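Local coordinates for histidine phosphotransfer protein (Medicago truncatula, PDB 4G78) that probably relays phosphoryl groups through an active histidine between cytokinin sensor histidine kinases and B-type response regulators in plant two-component signalling, at residues A[41-46]-A[133-138]; A[48-53]-A[122-127]; A[63-68]-A[73-78]; A[102-107]-A[114-119]. All blocks are in the same frame, centred on the assembly; numbering follows the deposited sequence.

Interaction 1 (A[41-46]-A[133-138])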
# COMPACT_ATOMS: atom_id res chain seq x y z
N ASP A 41 -13.87 -3.18 9.27
CA ASP A 41 -13.50 -1.78 9.21
C ASP A 41 -12.18 -1.57 9.93
O ASP A 41 -11.65 -0.64 9.54
CB ASP A 41 -14.63 -0.93 9.72
CG ASP A 41 -15.91 -0.95 9.00
OD1 ASP A 41 -16.00 -1.17 7.79
OD2 ASP A 41 -16.97 -0.61 9.63
N PHE A 42 -11.71 -2.62 10.69
CA PHE A 42 -10.43 -2.34 11.27
C PHE A 42 -9.39 -2.15 10.18
O PHE A 42 -8.57 -1.24 10.20
CB PHE A 42 -10.06 -3.52 12.25
CG PHE A 42 -8.61 -3.55 12.61
CD1 PHE A 42 -8.02 -2.57 13.40
CD2 PHE A 42 -7.83 -4.58 12.15
CE1 PHE A 42 -6.67 -2.72 13.76
CE2 PHE A 42 -6.51 -4.68 12.51
CZ PHE A 42 -5.94 -3.76 13.32
N VAL A 43 -9.39 -3.06 9.19
CA VAL A 43 -8.39 -2.94 8.10
C VAL A 43 -8.58 -1.67 7.33
O VAL A 43 -7.59 -1.06 6.92
CB VAL A 43 -8.34 -4.25 7.25
CG1 VAL A 43 -9.61 -4.56 6.46
CG2 VAL A 43 -7.12 -4.29 6.32
N ILE A 44 -9.82 -1.22 7.11
CA ILE A 44 -10.08 0.04 6.43
C ILE A 44 -9.49 1.19 7.23
O ILE A 44 -8.89 2.10 6.66
CB ILE A 44 -11.57 0.26 6.06
CG1 ILE A 44 -12.06 -0.89 5.17
CG2 ILE A 44 -11.80 1.62 5.47
CD1 ILE A 44 -13.54 -0.89 4.85
N GLU A 45 -9.70 1.18 8.55
CA GLU A 45 -9.18 2.24 9.42
C GLU A 45 -7.63 2.31 9.30
O GLU A 45 -7.05 3.38 9.19
CB GLU A 45 -9.62 2.15 10.84
CG GLU A 45 -11.12 2.27 11.02
CD GLU A 45 -11.85 3.50 10.46
OE1 GLU A 45 -11.73 4.52 11.18
OE2 GLU A 45 -12.46 3.40 9.40
N VAL A 46 -7.01 1.14 9.41
CA VAL A 46 -5.55 1.05 9.30
C VAL A 46 -5.10 1.58 7.92
O VAL A 46 -4.14 2.37 7.85
CB VAL A 46 -5.07 -0.37 9.51
CG1 VAL A 46 -3.63 -0.55 9.10
CG2 VAL A 46 -5.25 -0.80 10.97
N TYR A 133 -11.20 -0.71 -4.25
CA TYR A 133 -12.20 -1.62 -4.85
C TYR A 133 -12.58 -2.73 -3.91
O TYR A 133 -13.77 -3.04 -3.73
CB TYR A 133 -11.66 -2.12 -6.18
CG TYR A 133 -12.65 -2.98 -6.93
CD1 TYR A 133 -13.94 -2.50 -7.24
CD2 TYR A 133 -12.34 -4.23 -7.39
CE1 TYR A 133 -14.84 -3.29 -7.93
CE2 TYR A 133 -13.26 -4.98 -8.12
CZ TYR A 133 -14.52 -4.49 -8.37
OH TYR A 133 -15.38 -5.28 -9.09
N LEU A 134 -11.60 -3.33 -3.23
CA LEU A 134 -11.84 -4.35 -2.22
C LEU A 134 -12.84 -3.80 -1.19
O LEU A 134 -13.84 -4.45 -0.83
CB LEU A 134 -10.45 -4.77 -1.70
CG LEU A 134 -10.46 -6.03 -0.81
CD1 LEU A 134 -11.11 -7.17 -1.35
CD2 LEU A 134 -9.03 -6.27 -0.43
N PHE A 135 -12.55 -2.61 -0.68
CA PHE A 135 -13.36 -2.03 0.37
C PHE A 135 -14.75 -1.65 -0.13
O PHE A 135 -15.74 -1.79 0.61
CB PHE A 135 -12.64 -0.81 0.96
CG PHE A 135 -11.29 -1.12 1.57
CD1 PHE A 135 -10.95 -2.37 2.06
CD2 PHE A 135 -10.36 -0.08 1.68
CE1 PHE A 135 -9.73 -2.62 2.68
CE2 PHE A 135 -9.11 -0.33 2.30
CZ PHE A 135 -8.83 -1.59 2.77
N LYS A 136 -14.85 -1.21 -1.40
CA LYS A 136 -16.18 -0.92 -1.98
C LYS A 136 -17.04 -2.16 -1.94
O LYS A 136 -18.21 -2.11 -1.55
CB LYS A 136 -15.98 -0.44 -3.45
CG LYS A 136 -17.33 -0.16 -4.20
CD LYS A 136 -17.05 0.21 -5.67
CE LYS A 136 -18.21 0.70 -6.43
NZ LYS A 136 -19.17 -0.31 -6.81
N LEU A 137 -16.49 -3.29 -2.38
CA LEU A 137 -17.26 -4.52 -2.41
C LEU A 137 -17.64 -4.94 -0.99
O LEU A 137 -18.78 -5.38 -0.75
CB LEU A 137 -16.43 -5.63 -3.07
CG LEU A 137 -16.11 -5.38 -4.57
CD1 LEU A 137 -15.01 -6.34 -5.01
CD2 LEU A 137 -17.39 -5.55 -5.41
N GLN A 138 -16.71 -4.84 -0.04
CA GLN A 138 -17.02 -5.21 1.34
C GLN A 138 -18.16 -4.38 1.88
O GLN A 138 -19.06 -4.89 2.58
CB GLN A 138 -15.84 -4.96 2.28
CG GLN A 138 -14.79 -5.98 2.05
CD GLN A 138 -13.55 -5.85 2.88
OE1 GLN A 138 -12.72 -6.79 2.90
NE2 GLN A 138 -13.32 -4.74 3.48

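Interaction 2 (A[48-53]-A[122-127])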
# COMPACT_ATOMS: atom_id res chain seq x y z
N THR A 48 -6.51 3.63 5.87
CA THR A 48 -6.67 5.07 5.69
C THR A 48 -5.48 5.79 6.37
O THR A 48 -4.96 6.76 5.81
CB THR A 48 -8.02 5.49 6.27
OG1 THR A 48 -9.04 4.91 5.56
CG2 THR A 48 -8.12 7.03 6.29
N MET A 49 -5.08 5.34 7.52
CA MET A 49 -3.90 5.92 8.20
C MET A 49 -2.66 5.78 7.33
O MET A 49 -1.87 6.70 7.20
CB MET A 49 -3.73 5.27 9.56
CG MET A 49 -4.81 5.63 10.54
SD MET A 49 -4.66 4.60 12.05
CE MET A 49 -6.05 5.26 12.96
N PHE A 50 -2.47 4.58 6.78
CA PHE A 50 -1.34 4.29 5.90
C PHE A 50 -1.38 5.16 4.65
O PHE A 50 -0.33 5.69 4.24
CB PHE A 50 -1.36 2.80 5.56
CG PHE A 50 -0.40 2.44 4.45
CD1 PHE A 50 0.92 2.32 4.66
CD2 PHE A 50 -0.90 2.20 3.18
CE1 PHE A 50 1.80 2.01 3.67
CE2 PHE A 50 -0.04 1.86 2.14
CZ PHE A 50 1.35 1.76 2.43
N PHE A 51 -2.52 5.32 4.03
CA PHE A 51 -2.62 6.13 2.80
C PHE A 51 -2.24 7.58 3.12
O PHE A 51 -1.50 8.22 2.36
CB PHE A 51 -4.03 6.10 2.21
CG PHE A 51 -4.52 4.77 1.68
CD1 PHE A 51 -3.69 3.80 1.19
CD2 PHE A 51 -5.90 4.53 1.71
CE1 PHE A 51 -4.20 2.60 0.74
CE2 PHE A 51 -6.40 3.32 1.21
CZ PHE A 51 -5.58 2.41 0.75
N ASP A 52 -2.75 8.12 4.22
CA ASP A 52 -2.48 9.50 4.53
C ASP A 52 -0.97 9.72 4.77
O ASP A 52 -0.36 10.66 4.23
CB ASP A 52 -3.33 9.90 5.73
CG ASP A 52 -4.81 10.09 5.44
OD1 ASP A 52 -5.24 10.06 4.23
OD2 ASP A 52 -5.55 10.15 6.43
N ASP A 53 -0.34 8.82 5.53
CA ASP A 53 1.11 8.94 5.77
C ASP A 53 1.90 8.77 4.50
O ASP A 53 2.87 9.48 4.25
CB ASP A 53 1.57 7.95 6.82
CG ASP A 53 1.09 8.36 8.28
OD1 ASP A 53 0.55 9.45 8.48
OD2 ASP A 53 1.29 7.50 9.12
N GLN A 122 3.92 4.64 -8.81
CA GLN A 122 3.11 3.72 -9.64
C GLN A 122 2.52 2.60 -8.74
O GLN A 122 1.33 2.29 -8.80
CB GLN A 122 3.90 3.07 -10.77
CG GLN A 122 3.16 2.07 -11.67
CD GLN A 122 3.58 1.98 -13.13
OE1 GLN A 122 2.64 1.65 -13.86
NE2 GLN A 122 4.84 2.26 -13.32
N GLU A 123 3.39 1.99 -8.00
CA GLU A 123 3.00 0.88 -7.15
C GLU A 123 2.04 1.32 -6.07
O GLU A 123 1.07 0.59 -5.74
CB GLU A 123 4.21 0.18 -6.59
CG GLU A 123 4.95 -0.62 -7.65
CD GLU A 123 4.20 -1.79 -8.19
OE1 GLU A 123 3.37 -2.36 -7.48
OE2 GLU A 123 4.39 -2.14 -9.38
N TYR A 124 2.24 2.50 -5.49
CA TYR A 124 1.34 3.01 -4.47
C TYR A 124 -0.04 3.22 -5.07
O TYR A 124 -1.06 2.83 -4.48
CB TYR A 124 1.90 4.29 -3.86
CG TYR A 124 0.91 4.86 -2.89
CD1 TYR A 124 0.72 4.30 -1.63
CD2 TYR A 124 0.13 5.92 -3.25
CE1 TYR A 124 -0.26 4.78 -0.76
CE2 TYR A 124 -0.89 6.38 -2.41
CZ TYR A 124 -1.05 5.82 -1.15
OH TYR A 124 -2.02 6.24 -0.26
N SER A 125 -0.11 3.85 -6.23
CA SER A 125 -1.41 4.08 -6.84
C SER A 125 -2.12 2.78 -7.20
O SER A 125 -3.34 2.67 -6.96
CB SER A 125 -1.22 4.98 -8.07
OG SER A 125 -2.46 5.14 -8.73
N LEU A 126 -1.40 1.81 -7.70
CA LEU A 126 -2.01 0.50 -8.03
C LEU A 126 -2.57 -0.11 -6.79
O LEU A 126 -3.69 -0.67 -6.77
CB LEU A 126 -0.97 -0.43 -8.67
CG LEU A 126 -0.57 -0.10 -10.10
CD1 LEU A 126 0.65 -0.86 -10.50
CD2 LEU A 126 -1.79 -0.45 -11.04
N LEU A 127 -1.79 -0.08 -5.70
CA LEU A 127 -2.25 -0.68 -4.44
C LEU A 127 -3.50 0.02 -3.95
O LEU A 127 -4.48 -0.61 -3.56
CB LEU A 127 -1.14 -0.59 -3.42
CG LEU A 127 -1.56 -1.05 -2.03
CD1 LEU A 127 -1.81 -2.55 -1.98
CD2 LEU A 127 -0.59 -0.60 -1.05

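Interaction 3 (A[63-68]-A[73-78])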
# COMPACT_ATOMS: atom_id res chain seq x y z
N ARG A 63 9.54 16.35 -3.72
CA ARG A 63 10.14 17.64 -3.52
C ARG A 63 11.61 17.55 -3.23
O ARG A 63 12.42 18.34 -3.76
CB ARG A 63 9.39 18.42 -2.43
CG ARG A 63 7.96 18.74 -2.74
CD ARG A 63 7.74 19.62 -3.93
NE ARG A 63 7.76 18.94 -5.19
CZ ARG A 63 6.96 17.97 -5.59
NH1 ARG A 63 7.17 17.35 -6.74
NH2 ARG A 63 5.93 17.60 -4.82
N ALA A 64 12.01 16.58 -2.44
CA ALA A 64 13.41 16.41 -2.14
C ALA A 64 14.23 16.20 -3.34
O ALA A 64 15.39 16.70 -3.46
CB ALA A 64 13.65 15.28 -1.12
N LEU A 65 13.77 15.38 -4.31
CA LEU A 65 14.51 15.07 -5.50
C LEU A 65 14.67 16.26 -6.43
O LEU A 65 15.56 16.23 -7.31
CB LEU A 65 13.91 13.93 -6.29
CG LEU A 65 14.17 12.61 -5.64
CD1 LEU A 65 13.60 11.54 -6.64
CD2 LEU A 65 15.61 12.27 -5.50
N GLU A 66 13.85 17.28 -6.28
CA GLU A 66 13.90 18.51 -7.07
C GLU A 66 14.80 19.54 -6.52
O GLU A 66 15.04 20.56 -7.19
CB GLU A 66 12.49 19.20 -7.15
CG GLU A 66 11.49 18.38 -7.77
CD GLU A 66 10.09 18.85 -7.67
OE1 GLU A 66 9.61 19.68 -6.78
OE2 GLU A 66 9.33 18.38 -8.54
N GLN A 67 15.27 19.39 -5.31
CA GLN A 67 16.16 20.37 -4.68
C GLN A 67 17.53 20.28 -5.33
O GLN A 67 17.95 19.21 -5.78
CB GLN A 67 16.28 20.13 -3.16
CG GLN A 67 14.98 20.17 -2.41
CD GLN A 67 14.14 21.38 -2.70
OE1 GLN A 67 14.60 22.54 -2.54
NE2 GLN A 67 12.85 21.14 -3.21
N VAL A 68 18.23 21.38 -5.33
CA VAL A 68 19.63 21.41 -5.79
C VAL A 68 20.43 22.01 -4.67
O VAL A 68 20.23 23.16 -4.36
CB VAL A 68 19.78 22.23 -7.07
CG1 VAL A 68 21.25 22.12 -7.51
CG2 VAL A 68 18.79 21.75 -8.11
N LYS A 73 20.70 11.54 1.78
CA LYS A 73 20.50 10.92 3.08
C LYS A 73 19.05 11.03 3.49
O LYS A 73 18.47 10.09 3.97
CB LYS A 73 21.41 11.57 4.16
CG LYS A 73 22.87 11.23 3.95
CD LYS A 73 23.80 11.95 4.86
CE LYS A 73 25.25 11.47 4.67
NZ LYS A 73 26.21 12.56 4.58
N GLN A 74 18.43 12.17 3.22
CA GLN A 74 17.00 12.30 3.45
C GLN A 74 16.16 11.40 2.54
O GLN A 74 15.16 10.88 2.97
CB GLN A 74 16.56 13.77 3.33
CG GLN A 74 16.65 14.54 4.60
CD GLN A 74 15.83 13.89 5.72
OE1 GLN A 74 16.34 13.08 6.43
NE2 GLN A 74 14.59 14.27 5.86
N ILE A 75 16.51 11.31 1.29
CA ILE A 75 15.79 10.38 0.41
C ILE A 75 15.81 8.97 0.93
O ILE A 75 14.81 8.28 1.03
CB ILE A 75 16.36 10.40 -1.02
CG1 ILE A 75 16.37 11.86 -1.59
CG2 ILE A 75 15.51 9.45 -1.82
CD1 ILE A 75 14.98 12.41 -1.65
N ASP A 76 17.01 8.56 1.35
CA ASP A 76 17.15 7.23 1.91
C ASP A 76 16.34 7.07 3.21
O ASP A 76 15.66 6.03 3.38
CB ASP A 76 18.64 6.90 2.03
CG ASP A 76 18.88 5.42 2.27
OD1 ASP A 76 18.71 4.55 1.56
OD2 ASP A 76 19.07 5.30 3.42
N ALA A 77 16.29 8.09 4.05
CA ALA A 77 15.50 8.01 5.28
C ALA A 77 14.01 7.88 4.94
O ALA A 77 13.29 7.13 5.60
CB ALA A 77 15.79 9.19 6.13
N HIS A 78 13.54 8.65 3.99
CA HIS A 78 12.14 8.57 3.59
C HIS A 78 11.81 7.17 3.06
O HIS A 78 10.78 6.60 3.36
CB HIS A 78 11.77 9.62 2.53
CG HIS A 78 11.70 11.01 2.94
ND1 HIS A 78 11.00 11.44 4.05
CD2 HIS A 78 12.19 12.14 2.31
CE1 HIS A 78 11.14 12.79 4.13
NE2 HIS A 78 11.90 13.23 3.08

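Interaction 4 (A[102-107]-A[114-119])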
# COMPACT_ATOMS: atom_id res chain seq x y z
N ARG A 102 18.22 2.58 -1.47
CA ARG A 102 19.43 2.79 -0.65
C ARG A 102 20.65 2.77 -1.55
O ARG A 102 21.54 3.61 -1.39
CB ARG A 102 19.48 1.70 0.42
CG ARG A 102 20.49 1.93 1.53
CD ARG A 102 20.03 1.23 2.81
NE ARG A 102 19.71 2.17 3.87
CZ ARG A 102 18.58 2.26 4.54
NH1 ARG A 102 17.56 1.46 4.28
NH2 ARG A 102 18.45 3.18 5.50
N ASN A 103 20.63 1.77 -2.37
CA ASN A 103 21.84 1.67 -3.24
C ASN A 103 22.07 3.00 -3.97
O ASN A 103 23.21 3.47 -4.07
CB ASN A 103 21.55 0.50 -4.18
CG ASN A 103 22.67 0.07 -5.10
OD1 ASN A 103 23.63 0.79 -5.39
ND2 ASN A 103 22.60 -1.16 -5.58
N PHE A 104 21.14 3.62 -4.60
CA PHE A 104 21.30 4.87 -5.34
C PHE A 104 21.57 6.07 -4.44
O PHE A 104 22.30 6.94 -4.86
CB PHE A 104 20.06 5.04 -6.11
CG PHE A 104 19.90 4.03 -7.24
CD1 PHE A 104 20.83 3.92 -8.24
CD2 PHE A 104 18.79 3.21 -7.23
CE1 PHE A 104 20.67 3.07 -9.33
CE2 PHE A 104 18.60 2.39 -8.32
CZ PHE A 104 19.53 2.25 -9.33
N CYS A 105 20.98 6.05 -3.27
CA CYS A 105 21.23 7.13 -2.33
C CYS A 105 22.68 7.09 -1.90
O CYS A 105 23.35 8.14 -1.86
CB CYS A 105 20.31 7.05 -1.12
SG CYS A 105 18.63 7.43 -1.50
N GLU A 106 23.22 5.93 -1.53
CA GLU A 106 24.62 5.92 -1.09
C GLU A 106 25.55 6.32 -2.18
O GLU A 106 26.59 6.86 -1.81
CB GLU A 106 24.95 4.59 -0.46
CG GLU A 106 24.03 4.22 0.68
CD GLU A 106 24.72 4.00 2.00
OE1 GLU A 106 25.23 4.99 2.56
OE2 GLU A 106 24.70 2.86 2.48
N ALA A 107 25.19 6.08 -3.42
CA ALA A 107 26.01 6.53 -4.57
C ALA A 107 25.74 8.00 -5.02
O ALA A 107 26.40 8.30 -6.04
CB ALA A 107 25.79 5.70 -5.84
N VAL A 114 15.28 8.82 -9.22
CA VAL A 114 14.08 9.22 -9.95
C VAL A 114 13.36 8.01 -10.39
O VAL A 114 12.13 7.91 -10.28
CB VAL A 114 14.51 10.13 -11.12
CG1 VAL A 114 13.41 10.18 -12.14
CG2 VAL A 114 15.00 11.49 -10.55
N ARG A 115 14.09 7.02 -10.97
CA ARG A 115 13.41 5.77 -11.43
C ARG A 115 12.72 5.13 -10.27
O ARG A 115 11.60 4.57 -10.42
CB ARG A 115 14.49 4.86 -12.04
CG ARG A 115 15.02 5.40 -13.41
CD ARG A 115 15.75 4.25 -14.10
NE ARG A 115 17.04 3.98 -13.58
CZ ARG A 115 18.18 4.56 -13.80
NH1 ARG A 115 18.30 5.60 -14.64
NH2 ARG A 115 19.30 4.14 -13.18
N CYS A 116 13.41 4.97 -9.14
CA CYS A 116 12.84 4.35 -7.97
C CYS A 116 11.56 5.06 -7.52
O CYS A 116 10.55 4.45 -7.18
CB CYS A 116 13.82 4.28 -6.78
SG CYS A 116 15.25 3.27 -7.08
N LEU A 117 11.57 6.39 -7.50
CA LEU A 117 10.38 7.16 -7.12
C LEU A 117 9.22 6.99 -8.09
O LEU A 117 8.06 6.84 -7.66
CB LEU A 117 10.72 8.63 -6.91
CG LEU A 117 9.51 9.49 -6.42
CD1 LEU A 117 8.94 8.92 -5.10
CD2 LEU A 117 9.88 10.94 -6.48
N GLN A 118 9.54 6.92 -9.38
CA GLN A 118 8.48 6.68 -10.34
C GLN A 118 7.83 5.28 -10.10
O GLN A 118 6.60 5.20 -10.11
CB GLN A 118 8.99 6.76 -11.78
CG GLN A 118 9.42 8.11 -12.27
CD GLN A 118 10.36 8.15 -13.47
OE1 GLN A 118 11.02 7.19 -13.87
NE2 GLN A 118 10.37 9.36 -13.98
N GLN A 119 8.64 4.31 -9.83
CA GLN A 119 8.10 2.98 -9.54
C GLN A 119 7.28 3.01 -8.27
O GLN A 119 6.25 2.34 -8.18
CB GLN A 119 9.21 1.99 -9.45
CG GLN A 119 9.82 1.62 -10.75
CD GLN A 119 8.68 1.09 -11.68
OE1 GLN A 119 8.01 0.09 -11.35
NE2 GLN A 119 8.44 1.87 -12.78

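Interaction 1 (A[41-46]-A[133-138])
Helix 41-46 and helix 133-138 run antiparallel, with axes 11.2 Å apart at closest approach and 147° between their N-to-C directions, and their backbones come nearest at Ile44 and Phe135, whose CA atoms are 7.2 Å apart. The Phe135 ring spans much of the distance, pointing across at the first turn of the partner helix. Ile44 lays its CG1 methylene almost over the middle of that ring, 3.6 Å from the ring centroid and 13° off the ring normal, a CH-pi contact on the face. CG1 stands beside the backbone N of Ile44, and the extended second torsion (chi2 174°) carries CD1 onward to the root of the phenylalanine, 4.0 Å from Phe135 CB. Ile44 and Phe135 thus lie alongside one another, each side chain heading for the other's helix. This is antiparallel packing between two long helices, 41-66 and 110-145, of the HPt helix bundle. Beside the ring, Val43 CG1 approaches Phe135 CE1 obliquely at 4.3 Å, while Val43 also packs against Phe28 and Leu31 of helix 26-32. Without the ring, as with an alanine here, Ile44 CG1 would probably lose the face it lies on and Val43 CG1 its aromatic neighbour. One turn further along, Gln138 NE2 comes within 4.1 Å of Ile44 CD1, and no hydrogen bond joins the two segments. Val43 and Gln138 each adopt two conformations, and their contacts here belong to one of them. Polar ties lie to the side, where Asp41 forms a salt bridge with Lys142 and a hydrogen bond with Gln139.

Interaction 2 (A[48-53]-A[122-127])
Tyr124 reaches from helix 122-127 across to Phe50 and Phe51 of the antiparallel helix 48-53. Its CB and CG carry the ring off its own helix, CG lying anti to the backbone N (chi1 176°), and contact begins at the outer half of the ring. There CE1 meets CE2 of Phe50 at 4.1 Å, the Phe50 atom lying at the edge of the tyrosine ring, near its plane. CE1 and CZ also lie close to Phe51 CD1, which is 4.1 Å from CZ. At the tip, OH comes down on the root of Phe51, 3.1 Å from its CA and 3.2 Å from its CB, but Phe51 has a second conformer and the closeness is doubtful. The same hydroxyl is hydrogen-bonded to Glu55 OE2, one helical turn beyond Phe51. A second apolar contact flanks the tyrosine, where Phe50 CE2 touches Leu127 CD2 at 4.1 Å, the two side chains roughly perpendicular. Phe50 also packs on helix 72-89, among others on Gln82 and Ser86. A phenylalanine in place of Tyr124 lacks the hydroxyl, which would probably leave Glu55 OE2 without this partner and the base of Phe51 less covered. The contact thus joins helices 41-66 and 110-145 by buried aromatic packing, with its one polar tip answered by a carboxylate rather than left unmatched in the apolar interior.

Interaction 3 (A[63-68]-A[73-78])
Ile75 drives its CD1 methyl against the 63-68 segment, where it meets CB of Ala64 and the branched end of Leu65. The Ala64 CB to Ile75 CD1 separation reads 3.2 Å, tighter than usual, but Ile75 is deposited in two conformers and the closeness is doubtful. Leu65 sets CD2 alongside Ile75, 3.9 Å from CD1 and 4.0 Å from CG1. With its CG1 beside the backbone N (chi1 -55°), Ile75 turns its longer branch to this face; its surroundings also include Met61 of helix 41-66 and Phe101 and Cys105 of helix 101-106. Away from this apolar contact, one conformer of Arg63 makes a side-on salt bridge with Glu66, NE to one oxygen and NH1 to the other, though the very short NE contact is doubtful. The carbonyl of Arg63 is held from opposite faces of its plane by Glu66 N and by Gln67 NE2, the latter at 2.9 Å from Arg63 O and above the carbonyl plane. These bonds tie together the residues from which the chain leaves helix 41-66 and swings into helix 72-89: a helical hairpin at one end of the four-helix HPt bundle.

Interaction 4 (A[102-107]-A[114-119])
The short connection between helix 101-106 and helix 110-145 forms a helical hairpin of the HPt bundle, and Phe104 and Cys116 face each other across it, their CA atoms 8.9 Å apart. Phe104 points its side chain at the long helix, and its ring meets the sulfur of Cys116 on the CD2-CE2 side: SG lies 3.5 Å from CD2 and 3.7 Å from CE2. The sulfur is 4.6 Å from the ring centroid and 69° off the ring normal, so this Cys sulfur-aromatic contact is oblique and involves one flank of the ring instead of its centre. Cys116 holds SG beside its backbone N and anti to its carbonyl carbon (chi1 -64°), which swings the thiol out toward the ring. At another part of the ring, Arg115 brings its guanidinium obliquely to Phe104 CE1, with NH2 at 4.2 Å, a loose touch at the exposed side of the contact. Asn109 and Cys113 also contact Phe104, while Cys116, itself buried, packs against Thr100 as well. The neighbouring residues add contacts to other elements: Cys105 touches Ile75 and Asp76, and Leu117 packs on Leu58 and Met61 of helix 41-66. A Phe-Cys contact flanked by an arginine thus joins two successive helices as a helical hairpin of the HPt domain, whose short helix reaches His80, the predicted phosphohistidine, through Arg102.

How the interactions relate
Interactions 1 and 2 hold the same pair, helices 41-66 and 110-145, their centres 13 Å apart. Interaction 2 lies near the chain's centre, is buried and consists of aromatic packing with a paired polar tip, whereas interaction 1 is partly buried and rests on an aliphatic chain over a ring. Interactions 3 and 4 occupy the opposite end from interaction 1, about 32 and 31 Å from it between centres. Both are hairpins between sequence neighbours, nested inside interaction 2's loop, one aliphatic and one sulfur-aromatic; both are partly buried, with Arg115 of interaction 4 exposed. They touch each other: Asp76 OD2 and Arg102 NH2 form a 3.0 Å salt bridge, and Leu65 packs on Leu117.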